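PDB 5IE0: oxalate--CoA ligase from Arabidopsis thaliana, which belongs to the ANL superfamily of AMP-binding enzymes, in which a large N-terminal part is joined to a smaller C-terminal domain. Local coordinates for residues L309-M314 / M321-L326; Q343-L348 / V363-P368; T315-L320 / G367-K372; R21-S26 / A230-P235; V436-A441 / G499-R504. One frame throughout, in Å; residues are numbered along the deposited sequence.

Interaction 1: residues L309-M314 / M321-L326; sequences LEAYAM and MSSNPL. With SRT (S,R meso-tartaric acid), chain C.
Met-321 turns its CG opposite the carbonyl carbon (chi1 -76°) and bends at the last torsion (chi3 -70°), a bend that brings its methyl over the ring of Tyr-312, which is itself set opposite the backbone N (chi1 167°). The methyl sits over the centre of one ring face in a CH-pi contact, with Met-321 CE 3.3 Å from Tyr-312 CZ, and the sulfur follows obliquely as a Met-aromatic contact. The same CE lies 3.6 Å from Met-314 CG; a flexible thioether suits a place where ring and second methionine must both be met. At the ring edge, in its plane, Ser-322 OG comes 3.6 Å from Tyr-312 CD2. That hydroxyl is bonded to Val-337 O, and Tyr-312 OH to Asp-394. The two segments belong to an antiparallel beta hairpin within a mixed sheet, and Met-321 and Ser-322 facing Tyr-312 together form a classic beta bulge. Their amides converge on Tyr-312 O, Met-321 N at 2.7 Å and Ser-322 N at 3.0 Å. Glu-310 O is also gripped twice, by Asn-324 N at 3.1 Å and Asn-324 ND2 at 3.0 Å. Asparagine fits here because its ND2 also reaches Ser-336 O while OD1 takes a bond from Lys-333 N. Near the far end, Leu-309 CD1 meets Leu-326 CD2 at 3.7 Å, the side chains crossing at about a right angle.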
# COMPACT_ATOMS: atom_id res chain seq x y z
N LEU A 309 7.11 8.62 -10.32
CA LEU A 309 7.51 9.09 -9.00
C LEU A 309 7.44 7.96 -7.98
O LEU A 309 6.37 7.39 -7.72
CB LEU A 309 6.62 10.26 -8.57
CG LEU A 309 6.45 11.35 -9.62
CD1 LEU A 309 5.48 12.44 -9.15
CD2 LEU A 309 7.80 11.95 -9.99
N GLU A 310 8.59 7.63 -7.41
CA GLU A 310 8.67 6.59 -6.40
C GLU A 310 8.48 7.17 -5.00
O GLU A 310 9.05 8.20 -4.67
CB GLU A 310 10.01 5.85 -6.48
CG GLU A 310 10.10 4.68 -5.52
CD GLU A 310 11.41 3.92 -5.62
OE1 GLU A 310 12.32 4.39 -6.34
OE2 GLU A 310 11.52 2.87 -4.97
N ALA A 311 7.68 6.48 -4.19
CA ALA A 311 7.45 6.90 -2.81
C ALA A 311 7.80 5.78 -1.84
O ALA A 311 8.05 4.64 -2.24
CB ALA A 311 6.00 7.33 -2.62
N TYR A 312 7.81 6.13 -0.56
CA TYR A 312 8.23 5.24 0.51
C TYR A 312 7.21 5.34 1.64
O TYR A 312 6.89 6.45 2.10
CB TYR A 312 9.64 5.61 0.97
CG TYR A 312 10.13 5.02 2.26
CD1 TYR A 312 10.13 3.65 2.47
CD2 TYR A 312 10.65 5.83 3.25
CE1 TYR A 312 10.61 3.11 3.66
CE2 TYR A 312 11.13 5.32 4.43
CZ TYR A 312 11.11 3.96 4.63
OH TYR A 312 11.60 3.46 5.82
N ALA A 313 6.70 4.19 2.07
CA ALA A 313 5.53 4.15 2.94
C ALA A 313 5.42 2.86 3.74
O ALA A 313 6.02 1.84 3.39
CB ALA A 313 4.28 4.33 2.10
N MET A 314 4.65 2.90 4.83
CA MET A 314 4.35 1.70 5.60
C MET A 314 3.11 1.93 6.47
O MET A 314 2.70 3.07 6.69
CB MET A 314 5.54 1.28 6.47
CG MET A 314 5.87 2.22 7.63
SD MET A 314 7.51 1.90 8.33
CE MET A 314 7.33 0.22 8.94
N MET A 321 5.52 8.14 3.77
CA MET A 321 6.61 8.72 4.53
C MET A 321 7.39 9.71 3.67
O MET A 321 7.61 10.85 4.08
CB MET A 321 7.55 7.64 5.06
CG MET A 321 7.00 6.88 6.26
SD MET A 321 8.06 5.56 6.85
CE MET A 321 7.92 4.37 5.52
N SER A 322 7.81 9.29 2.48
CA SER A 322 8.55 10.19 1.61
C SER A 322 8.17 9.99 0.15
O SER A 322 7.64 8.95 -0.21
CB SER A 322 10.06 10.00 1.78
OG SER A 322 10.49 8.76 1.24
N SER A 323 8.45 10.97 -0.70
CA SER A 323 8.20 10.80 -2.12
C SER A 323 9.06 11.70 -2.98
O SER A 323 9.43 12.80 -2.58
CB SER A 323 6.73 11.05 -2.45
OG SER A 323 6.48 10.87 -3.84
N ASN A 324 9.38 11.22 -4.18
CA ASN A 324 9.90 12.10 -5.21
C ASN A 324 8.83 13.14 -5.54
O ASN A 324 7.64 12.83 -5.51
CB ASN A 324 10.32 11.31 -6.44
CG ASN A 324 11.64 10.61 -6.26
OD1 ASN A 324 12.70 11.20 -6.45
ND2 ASN A 324 11.59 9.33 -5.88
N PRO A 325 9.25 14.37 -5.84
CA PRO A 325 8.29 15.45 -6.10
C PRO A 325 7.78 15.42 -7.53
O PRO A 325 8.31 14.68 -8.36
CB PRO A 325 9.12 16.70 -5.84
CG PRO A 325 10.49 16.31 -6.31
CD PRO A 325 10.65 14.85 -5.94
N LEU A 326 6.76 16.22 -7.81
CA LEU A 326 6.36 16.48 -9.19
C LEU A 326 7.50 17.18 -9.90
O LEU A 326 8.26 17.92 -9.26
CB LEU A 326 5.08 17.33 -9.23
CG LEU A 326 3.83 16.72 -8.59
CD1 LEU A 326 2.73 17.76 -8.48
CD2 LEU A 326 3.36 15.52 -9.40
O1 SRT C . 1.87 -2.78 3.93
O11 SRT C . 0.53 -3.56 2.39
C1 SRT C . 1.25 -2.63 2.84
C2 SRT C . 1.37 -1.36 2.04
O2 SRT C . 0.22 -0.57 2.16
C3 SRT C . 2.62 -0.63 2.45
O3 SRT C . 3.66 -1.26 1.74
C4 SRT C . 2.56 0.82 2.04
O4 SRT C . 2.15 1.69 2.85
O41 SRT C . 2.91 1.18 0.89

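Interaction 2: residues Q343-L348 / V363-P368; sequences QEMAIL and VCIRGP
Gln-343 opens the contact by laying its amide oxygen beside Ile-365, OE1 being 3.8 Å from CD1 of that residue; OE1 accepts from Asn-369 ND2, and NE2 is bonded to Leu-320 O. From here strand 344-348 runs antiparallel to strand 361-366 in a curled sheet consistent with the distorted beta-barrel portion of the N-terminal part of ANL enzymes. Glu-344 and Arg-366 form a hydrogen-bonded pair, and their side chains lie side by side, pointing the same way. The arginine, bent at its third torsion (chi3 70°), presents NE and NH2 side-on to the carboxylate. Glu-344 OE2 receives both, from Arg-366 NE at 2.8 Å and Arg-366 NH2 at 2.9 Å, while Glu-344 OE1 takes a 3.1 Å bond from the same NH2 through its syn lone pair. The planes are turned 43° apart, and NE meets OE2 from above the carboxylate plane. This pairing of opposite charges suits the partly exposed end of this face, and Arg-366 NH1 is held besides by Phe-387 O. On the other face Met-345, a slender chain, threads between Val-363 and Ile-365, its CG 3.9 Å from Val-363 CG1. Ala-346, small beside Trp-389, pairs with Cys-364 through two backbone hydrogen bonds. Ile-347 then returns to the methionine's face, CD1 standing 3.7 Å from Val-363 CG2. Leu-348 closes the pairing, CD2 lying 3.7 Å from Cys-364 SG.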
# COMPACT_ATOMS: atom_id res chain seq x y z
N GLN A 343 6.22 15.34 7.55
CA GLN A 343 6.69 14.70 8.77
C GLN A 343 8.21 14.80 8.88
O GLN A 343 8.90 15.04 7.89
CB GLN A 343 6.27 13.23 8.81
CG GLN A 343 6.91 12.37 7.73
CD GLN A 343 6.10 11.13 7.41
OE1 GLN A 343 6.29 10.07 8.02
NE2 GLN A 343 5.19 11.25 6.46
N GLU A 344 8.71 14.63 10.09
CA GLU A 344 10.14 14.61 10.34
C GLU A 344 10.72 13.25 10.02
O GLU A 344 10.08 12.22 10.24
CB GLU A 344 10.44 14.97 11.79
CG GLU A 344 10.00 16.35 12.20
CD GLU A 344 10.25 16.60 13.67
OE1 GLU A 344 11.36 17.03 14.01
OE2 GLU A 344 9.33 16.36 14.47
N MET A 345 11.94 13.26 9.50
CA MET A 345 12.64 12.03 9.16
C MET A 345 14.13 12.20 9.42
O MET A 345 14.72 13.22 9.06
CB MET A 345 12.40 11.67 7.69
CG MET A 345 13.09 10.39 7.26
SD MET A 345 12.71 9.95 5.55
CE MET A 345 10.99 9.46 5.70
N ALA A 346 14.74 11.22 10.07
CA ALA A 346 16.16 11.28 10.36
C ALA A 346 16.82 9.92 10.22
O ALA A 346 16.17 8.88 10.33
CB ALA A 346 16.38 11.84 11.76
N ILE A 347 18.13 9.93 9.95
CA ILE A 347 18.91 8.70 9.86
C ILE A 347 19.74 8.51 11.13
O ILE A 347 20.65 9.29 11.40
CB ILE A 347 19.85 8.74 8.64
CG1 ILE A 347 19.04 8.92 7.35
CG2 ILE A 347 20.68 7.48 8.57
CD1 ILE A 347 18.15 7.73 7.01
N LEU A 348 19.43 7.47 11.91
CA LEU A 348 20.09 7.28 13.20
C LEU A 348 20.97 6.03 13.25
O LEU A 348 20.58 4.98 12.77
CB LEU A 348 19.05 7.18 14.33
CG LEU A 348 18.20 8.37 14.80
CD1 LEU A 348 17.48 9.08 13.68
CD2 LEU A 348 17.20 7.90 15.85
N VAL A 363 16.26 4.55 9.19
CA VAL A 363 15.29 5.60 8.93
C VAL A 363 14.28 5.67 10.06
O VAL A 363 13.65 4.67 10.41
CB VAL A 363 14.55 5.37 7.59
CG1 VAL A 363 13.56 6.50 7.32
CG2 VAL A 363 15.54 5.23 6.45
N CYS A 364 14.14 6.86 10.64
CA CYS A 364 13.20 7.09 11.73
C CYS A 364 12.29 8.26 11.39
O CYS A 364 12.73 9.22 10.75
CB CYS A 364 13.93 7.36 13.04
SG CYS A 364 14.99 6.01 13.60
N ILE A 365 11.04 8.20 11.81
CA ILE A 365 10.07 9.24 11.46
C ILE A 365 9.32 9.77 12.68
O ILE A 365 9.21 9.09 13.70
CB ILE A 365 9.05 8.73 10.43
CG1 ILE A 365 8.22 7.57 11.01
CG2 ILE A 365 9.75 8.29 9.16
CD1 ILE A 365 7.21 6.99 10.04
N ARG A 366 8.79 10.99 12.56
CA ARG A 366 7.91 11.54 13.59
C ARG A 366 6.90 12.50 12.97
O ARG A 366 7.28 13.42 12.26
CB ARG A 366 8.72 12.26 14.68
CG ARG A 366 7.84 12.83 15.80
CD ARG A 366 8.66 13.39 16.97
NE ARG A 366 9.37 14.61 16.61
CZ ARG A 366 10.15 15.30 17.44
NH1 ARG A 366 10.33 14.88 18.69
NH2 ARG A 366 10.75 16.41 17.03
N GLY A 367 5.63 12.28 13.25
CA GLY A 367 4.59 13.13 12.70
C GLY A 367 3.19 12.68 13.08
O GLY A 367 3.01 11.60 13.63
N PRO A 368 2.19 13.51 12.77
CA PRO A 368 0.79 13.22 13.13
C PRO A 368 0.20 12.06 12.32
O PRO A 368 -0.91 11.61 12.62
CB PRO A 368 0.08 14.54 12.82
CG PRO A 368 0.89 15.15 11.73
CD PRO A 368 2.32 14.77 12.02

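Interaction 3: residues T315-L320 / G367-K372; sequences TEATHL and GPNVTK. With SRT (S,R meso-tartaric acid), chain C.
Asn-369 reaches across to the carbonyl of Ala-317 with the ND2 side of its amide. CB lies 3.5 Å from Ala-317 O, and CG, set between the backbone N and the carbonyl carbon (chi1 60°), directs the nitrogen at the same oxygen. At the tip ND2 donates a 2.8 Å, nearly straight bond to Ala-317 O, which lies in the amide plane; ND2 also brushes the Ala-317 methyl, CB at 3.7 Å. An asparagine suits this buried place, since its NH2 can serve a backbone carbonyl and a side-chain amide oxygen, that of Gln-343, at once. Its own carbonyl is taken by Thr-318, whose OG1 donates to Asn-369 O. Beyond it Thr-371 N gives a 2.9 Å bond to Glu-316 O, and the Thr-371 methyl packs alongside the glutamate chain, whose OE2 is bonded to Tyr-374. From 315-320, His-319 ND1 donates to O4 of the tartaric acid of chain C at 2.7 Å. A type I turn from Gly-367 to Val-370 and the residue after it are thus hydrogen-bonded to the loop bearing Thr-315 and Glu-316, the Thr-Glu pair of the A5 motif of the ANL superfamily.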
# COMPACT_ATOMS: atom_id res chain seq x y z
N THR A 315 2.53 0.84 6.95
CA THR A 315 1.28 0.88 7.72
C THR A 315 1.38 1.78 8.95
O THR A 315 0.47 2.57 9.22
CB THR A 315 0.86 -0.53 8.16
OG1 THR A 315 0.78 -1.39 7.02
CG2 THR A 315 -0.50 -0.49 8.86
N GLU A 316 2.48 1.67 9.68
CA GLU A 316 2.65 2.44 10.91
C GLU A 316 2.71 3.95 10.66
O GLU A 316 2.52 4.75 11.58
CB GLU A 316 3.91 2.00 11.66
CG GLU A 316 3.83 0.60 12.24
CD GLU A 316 4.35 -0.48 11.31
OE1 GLU A 316 4.22 -0.34 10.08
OE2 GLU A 316 4.90 -1.49 11.82
N ALA A 317 2.99 4.34 9.42
CA ALA A 317 3.05 5.75 9.05
C ALA A 317 1.77 6.21 8.37
O ALA A 317 1.73 7.30 7.78
CB ALA A 317 4.24 6.00 8.15
N THR A 318 0.73 5.38 8.45
CA THR A 318 -0.50 5.59 7.69
C THR A 318 -0.13 5.82 6.23
O THR A 318 -0.53 6.81 5.61
CB THR A 318 -1.33 6.78 8.25
OG1 THR A 318 -1.40 6.67 9.67
CG2 THR A 318 -2.75 6.76 7.68
N HIS A 319 0.69 4.91 5.71
CA HIS A 319 1.23 4.93 4.35
C HIS A 319 2.38 5.94 4.22
O HIS A 319 3.46 5.71 4.77
CB HIS A 319 0.13 5.21 3.31
CG HIS A 319 0.56 4.95 1.90
ND1 HIS A 319 1.18 3.78 1.52
CD2 HIS A 319 0.45 5.71 0.78
CE1 HIS A 319 1.44 3.83 0.22
NE2 HIS A 319 1.00 4.99 -0.25
N LEU A 320 2.15 7.04 3.51
CA LEU A 320 3.24 7.89 3.00
C LEU A 320 4.24 8.39 4.04
O LEU A 320 3.87 8.99 5.05
CB LEU A 320 2.65 9.11 2.27
CG LEU A 320 3.66 10.10 1.69
CD1 LEU A 320 4.50 9.45 0.60
CD2 LEU A 320 2.99 11.37 1.17
N GLY A 367 5.63 12.28 13.25
CA GLY A 367 4.59 13.13 12.70
C GLY A 367 3.19 12.68 13.08
O GLY A 367 3.01 11.60 13.63
N PRO A 368 2.19 13.51 12.77
CA PRO A 368 0.79 13.22 13.13
C PRO A 368 0.20 12.06 12.32
O PRO A 368 -0.91 11.61 12.62
CB PRO A 368 0.08 14.54 12.82
CG PRO A 368 0.89 15.15 11.73
CD PRO A 368 2.32 14.77 12.02
N ASN A 369 0.93 11.58 11.31
CA ASN A 369 0.52 10.42 10.52
C ASN A 369 0.93 9.09 11.14
O ASN A 369 0.42 8.04 10.77
CB ASN A 369 1.10 10.52 9.11
CG ASN A 369 2.62 10.56 9.11
OD1 ASN A 369 3.22 11.52 9.60
ND2 ASN A 369 3.25 9.52 8.57
N VAL A 370 1.86 9.15 12.10
CA VAL A 370 2.42 7.94 12.69
C VAL A 370 1.51 7.39 13.80
O VAL A 370 0.96 8.15 14.59
CB VAL A 370 3.82 8.20 13.27
CG1 VAL A 370 4.45 6.92 13.78
CG2 VAL A 370 4.71 8.86 12.23
N THR A 371 1.37 6.07 13.85
CA THR A 371 0.58 5.43 14.90
C THR A 371 1.14 5.78 16.28
O THR A 371 2.34 5.99 16.44
CB THR A 371 0.55 3.90 14.74
OG1 THR A 371 -0.20 3.33 15.82
CG2 THR A 371 1.96 3.32 14.75
N LYS A 372 0.26 5.86 17.27
CA LYS A 372 0.69 6.11 18.64
C LYS A 372 1.41 4.91 19.23
O LYS A 372 2.16 5.04 20.19
CB LYS A 372 -0.51 6.49 19.52
CG LYS A 372 -1.19 7.77 19.09
CD LYS A 372 -0.16 8.88 18.95
CE LYS A 372 -0.74 10.25 19.26
NZ LYS A 372 0.31 11.30 19.24
O1 SRT C . 1.87 -2.78 3.93
O11 SRT C . 0.53 -3.56 2.39
C1 SRT C . 1.25 -2.63 2.84
C2 SRT C . 1.37 -1.36 2.04
O2 SRT C . 0.22 -0.57 2.16
C3 SRT C . 2.62 -0.63 2.45
O3 SRT C . 3.66 -1.26 1.74
C4 SRT C . 2.56 0.82 2.04
O4 SRT C . 2.15 1.69 2.85
O41 SRT C . 2.91 1.18 0.89

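Interaction 4: residues R21-S26 / A230-P235; sequences RALSVS and AAVTLP. With SRT (S,R meso-tartaric acid), chain D.
The guanidinium of Arg-21 carries the methyl of Ala-231 over the centre of one face, Ala-231 CB being 3.5 Å from Arg-21 CZ; a methyl is small enough to sit close over the plane. In that plane, at the edge, NH1 donates to Ser-24 OG at 2.9 Å, and Thr-233 OG1 is near the same edge. A water joins the two segments, accepting from Arg-21 NH1 at 3.2 Å and bonded to Thr-233 OG1 at 2.7 Å. The tartaric acid of chain D lies by NE and NH2: Arg-21 NH2 gives a 3.2 Å bond to its O1, and weak bonds run from NE to O3 and O41 and from NH2 to O3. The bend at chi3 (59°) folds the group back over the neighbouring strand. Strands 21-25 and 231-234 run parallel, their axes 8° apart, in the middle of a four-stranded mixed sheet. Alternate amides bind them: Ser-24 N donates to Val-232 O and Leu-234 N to Ser-24 O, both at 2.9 Å. Ala-22 and Leu-23 both face Leu-31 of the outer strand, a classic beta bulge. On the apolar face Leu-23 CD1 lies 4.0 Å from both Val-232 CB and Leu-234 CG. Branched chains suit that side, where helix 67-78 covers Leu-23 and helix 215-227 covers Val-232. Ser-24 OG, on the other, is held also by Asn-30.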
# COMPACT_ATOMS: atom_id res chain seq x y z
N ARG A 21 -17.53 14.20 -9.82
CA ARG A 21 -17.51 12.75 -9.68
C ARG A 21 -16.56 12.32 -8.56
O ARG A 21 -15.45 12.82 -8.45
CB ARG A 21 -17.11 12.10 -11.00
CG ARG A 21 -17.25 10.60 -11.03
CD ARG A 21 -17.09 10.08 -12.44
NE ARG A 21 -15.79 10.44 -13.00
CZ ARG A 21 -14.73 9.64 -13.00
NH1 ARG A 21 -14.82 8.43 -12.48
NH2 ARG A 21 -13.59 10.05 -13.54
N ALA A 22 -17.03 11.39 -7.74
CA ALA A 22 -16.26 10.88 -6.61
C ALA A 22 -15.87 9.42 -6.79
O ALA A 22 -14.71 9.06 -6.63
CB ALA A 22 -17.05 11.05 -5.31
N LEU A 23 -16.85 8.59 -7.12
CA LEU A 23 -16.62 7.15 -7.13
C LEU A 23 -17.41 6.44 -8.22
O LEU A 23 -18.64 6.46 -8.24
CB LEU A 23 -16.97 6.56 -5.76
CG LEU A 23 -16.69 5.08 -5.52
CD1 LEU A 23 -15.20 4.80 -5.54
CD2 LEU A 23 -17.30 4.68 -4.19
N SER A 24 -16.69 5.81 -9.14
CA SER A 24 -17.29 5.03 -10.21
C SER A 24 -16.99 3.55 -10.03
O SER A 24 -15.96 3.17 -9.47
CB SER A 24 -16.79 5.50 -11.58
OG SER A 24 -17.19 6.83 -11.86
N VAL A 25 -17.92 2.72 -10.48
CA VAL A 25 -17.65 1.31 -10.71
C VAL A 25 -17.79 1.11 -12.21
O VAL A 25 -18.86 1.37 -12.76
CB VAL A 25 -18.62 0.39 -9.94
CG1 VAL A 25 -18.32 -1.07 -10.26
CG2 VAL A 25 -18.52 0.64 -8.45
N SER A 26 -16.71 0.68 -12.86
CA SER A 26 -16.65 0.62 -14.31
C SER A 26 -17.88 -0.06 -14.90
O SER A 26 -18.21 -1.18 -14.52
CB SER A 26 -15.39 -0.10 -14.78
OG SER A 26 -15.33 -0.12 -16.20
N ALA A 230 -11.31 14.73 -6.11
CA ALA A 230 -11.01 13.99 -7.33
C ALA A 230 -11.89 12.76 -7.46
O ALA A 230 -12.72 12.48 -6.58
CB ALA A 230 -9.54 13.59 -7.35
N ALA A 231 -11.71 12.01 -8.54
CA ALA A 231 -12.53 10.83 -8.80
C ALA A 231 -11.73 9.54 -8.68
O ALA A 231 -10.53 9.50 -8.96
CB ALA A 231 -13.17 10.92 -10.19
N VAL A 232 -12.42 8.48 -8.26
CA VAL A 232 -11.84 7.16 -8.12
C VAL A 232 -12.67 6.16 -8.92
O VAL A 232 -13.88 6.16 -8.80
CB VAL A 232 -11.82 6.70 -6.64
CG1 VAL A 232 -11.24 5.31 -6.52
CG2 VAL A 232 -11.05 7.69 -5.79
N THR A 233 -12.02 5.32 -9.71
CA THR A 233 -12.75 4.27 -10.42
C THR A 233 -12.32 2.89 -9.94
O THR A 233 -11.13 2.59 -9.83
CB THR A 233 -12.55 4.36 -11.95
OG1 THR A 233 -13.08 5.60 -12.43
CG2 THR A 233 -13.28 3.22 -12.66
N LEU A 234 -13.31 2.06 -9.63
CA LEU A 234 -13.07 0.68 -9.24
C LEU A 234 -13.34 -0.22 -10.44
O LEU A 234 -14.35 -0.06 -11.13
CB LEU A 234 -13.98 0.28 -8.08
CG LEU A 234 -13.98 1.23 -6.87
CD1 LEU A 234 -14.96 0.73 -5.82
CD2 LEU A 234 -12.58 1.37 -6.29
N PRO A 235 -12.42 -1.16 -10.71
CA PRO A 235 -12.63 -2.15 -11.76
C PRO A 235 -13.93 -2.93 -11.56
O PRO A 235 -14.34 -3.15 -10.41
CB PRO A 235 -11.41 -3.07 -11.63
CG PRO A 235 -10.35 -2.19 -11.05
CD PRO A 235 -11.08 -1.28 -10.10
O1 SRT D . -12.13 12.85 -14.17
O11 SRT D . -12.62 14.25 -15.77
C1 SRT D . -12.96 13.58 -14.76
C2 SRT D . -14.38 13.66 -14.24
O2 SRT D . -14.68 14.98 -13.88
C3 SRT D . -15.33 13.21 -15.33
O3 SRT D . -15.12 11.84 -15.61
C4 SRT D . -16.75 13.42 -14.86
O4 SRT D . -17.19 14.59 -14.68
O41 SRT D . -17.49 12.43 -14.64
O HOH W 1 -11.83 7.86 -11.65

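Interaction 5: residues V436-A441 / G499-R504; sequences VSQGVA and GKIQRR. With SRT (S,R meso-tartaric acid), chain C.
A single hydrogen bond joins the two segments, and its donor is shared: Arg-503 NH1 donates to Ala-441 O over 2.8 Å, with an angle of 145° at the hydrogen, and also forms a salt bridge with Asp-427, whose other oxygen takes Ala-441 N. The carbonyl oxygen is tilted slightly out of the guanidinium plane. Arg-503 is extended from CG to NE, which carries the charge past Val-440, the two side chains sliding by each other in opposite directions; Val-440 CG2 comes 3.6 Å from Arg-503 NH1 and 4.0 Å from Arg-503 CG. Valine suits this spot because a methyl can pack on both the aliphatic stem and the end of an arginine. Its CG2 also lies 4.3 Å from Ile-501 CG2, and Ile-501, which points toward the strand, spreads CD1 to within 4.2 Å of Gln-438 OE1, an atom bonded to Lys-495. The contact lies in the C-terminal domain and joins strand 436-446 to the A10 motif leading into helix 503-511. In that motif Lys-500 reaches the other way, and Lys-500 NZ donates to O3 of the tartaric acid of chain C at 3.1 Å. Asp-427 and Glu-412, the latter at NE, balance the charge of Arg-503; bonds at both NE and NH1 would fix the rotation of the guanidinium and tie the helix start to strand 436-446 and helix 423-431.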
# COMPACT_ATOMS: atom_id res chain seq x y z
N VAL A 436 15.45 -11.33 -18.43
CA VAL A 436 14.91 -11.56 -17.09
C VAL A 436 13.57 -10.86 -16.90
O VAL A 436 13.46 -9.64 -17.00
CB VAL A 436 15.89 -11.08 -16.00
CG1 VAL A 436 15.19 -11.03 -14.65
CG2 VAL A 436 17.10 -12.00 -15.94
N SER A 437 12.54 -11.66 -16.64
CA SER A 437 11.20 -11.15 -16.38
C SER A 437 11.08 -10.70 -14.93
O SER A 437 10.61 -9.59 -14.66
CB SER A 437 10.14 -12.20 -16.71
OG SER A 437 8.86 -11.75 -16.32
N GLN A 438 11.49 -11.56 -14.01
CA GLN A 438 11.47 -11.19 -12.59
C GLN A 438 12.73 -11.68 -11.89
O GLN A 438 13.42 -12.56 -12.40
CB GLN A 438 10.22 -11.75 -11.89
CG GLN A 438 8.90 -11.28 -12.49
CD GLN A 438 7.69 -11.84 -11.76
OE1 GLN A 438 7.58 -11.73 -10.54
NE2 GLN A 438 6.79 -12.47 -12.51
N GLY A 439 13.05 -11.10 -10.74
CA GLY A 439 14.24 -11.50 -10.01
C GLY A 439 14.26 -11.09 -8.55
O GLY A 439 13.72 -10.04 -8.20
N VAL A 440 14.87 -11.91 -7.71
CA VAL A 440 14.98 -11.58 -6.29
C VAL A 440 16.25 -12.18 -5.67
O VAL A 440 16.51 -13.38 -5.79
CB VAL A 440 13.74 -12.07 -5.50
CG1 VAL A 440 13.45 -13.53 -5.80
CG2 VAL A 440 13.93 -11.83 -4.01
N ALA A 441 17.04 -11.33 -5.03
CA ALA A 441 18.23 -11.78 -4.31
C ALA A 441 17.89 -12.01 -2.85
O ALA A 441 16.96 -11.39 -2.32
CB ALA A 441 19.36 -10.78 -4.45
N GLY A 499 1.13 -7.59 -3.31
CA GLY A 499 1.99 -7.65 -4.48
C GLY A 499 3.47 -7.64 -4.15
O GLY A 499 4.29 -7.20 -4.97
N LYS A 500 3.83 -8.13 -2.97
CA LYS A 500 5.23 -8.17 -2.55
C LYS A 500 5.82 -9.57 -2.62
O LYS A 500 5.15 -10.56 -2.33
CB LYS A 500 5.36 -7.65 -1.11
CG LYS A 500 4.77 -6.28 -0.88
CD LYS A 500 4.91 -5.88 0.58
CE LYS A 500 4.13 -4.61 0.89
NZ LYS A 500 4.20 -4.28 2.33
N ILE A 501 7.09 -9.65 -3.02
CA ILE A 501 7.84 -10.90 -2.93
C ILE A 501 8.61 -10.92 -1.61
O ILE A 501 9.34 -9.97 -1.31
CB ILE A 501 8.82 -11.05 -4.11
CG1 ILE A 501 8.07 -11.03 -5.45
CG2 ILE A 501 9.65 -12.32 -3.96
CD1 ILE A 501 8.98 -10.89 -6.65
N GLN A 502 8.46 -11.98 -0.83
CA GLN A 502 9.13 -12.08 0.47
C GLN A 502 10.40 -12.91 0.38
O GLN A 502 10.35 -14.12 0.16
CB GLN A 502 8.18 -12.65 1.52
CG GLN A 502 6.88 -11.87 1.67
CD GLN A 502 5.92 -12.50 2.66
OE1 GLN A 502 5.51 -11.86 3.63
NE2 GLN A 502 5.56 -13.75 2.42
N ARG A 503 11.54 -12.25 0.56
CA ARG A 503 12.86 -12.85 0.37
C ARG A 503 13.09 -14.13 1.17
O ARG A 503 13.60 -15.11 0.63
CB ARG A 503 13.95 -11.84 0.72
CG ARG A 503 14.01 -10.67 -0.22
CD ARG A 503 15.14 -9.72 0.13
NE ARG A 503 14.90 -8.39 -0.43
CZ ARG A 503 15.08 -8.08 -1.71
NH1 ARG A 503 15.52 -9.00 -2.57
NH2 ARG A 503 14.83 -6.85 -2.13
N ARG A 504 12.73 -14.11 2.45
CA ARG A 504 12.95 -15.27 3.31
C ARG A 504 12.19 -16.50 2.81
O ARG A 504 12.71 -17.61 2.86
CB ARG A 504 12.55 -14.98 4.75
CG ARG A 504 13.29 -13.82 5.39
CD ARG A 504 14.34 -14.36 6.35
NE ARG A 504 13.84 -14.48 7.72
CZ ARG A 504 14.41 -15.22 8.66
NH1 ARG A 504 15.51 -15.91 8.39
NH2 ARG A 504 13.88 -15.27 9.88
O1 SRT C . 1.87 -2.78 3.93
O11 SRT C . 0.53 -3.56 2.39
C1 SRT C . 1.25 -2.63 2.84
C2 SRT C . 1.37 -1.36 2.04
O2 SRT C . 0.22 -0.57 2.16
C3 SRT C . 2.62 -0.63 2.45
O3 SRT C . 3.66 -1.26 1.74
C4 SRT C . 2.56 0.82 2.04
O4 SRT C . 2.15 1.69 2.85
O41 SRT C . 2.91 1.18 0.89

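Interaction 4 comes first along the chain, joining residues over 200 apart, and lies apart in its own mixed sheet, its centre about 24 Å from that of interaction 1. Interactions 1 and 3 share strand 319-323, and their segments alternate along the chain; interaction 2 shares Gly-367 and Pro-368 with interaction 3, the centres about 10 Å apart. The Gln-343 side chain connects interactions 2 and 3, while Met-321 packs on Ile-365. This cluster thus couples two sheets of the N-terminal part. Interaction 5, in the C-terminal domain, closes the series. The tartaric acid of chain C is touched by interactions 1, 3 and 5, so both parts of the enzyme meet round it.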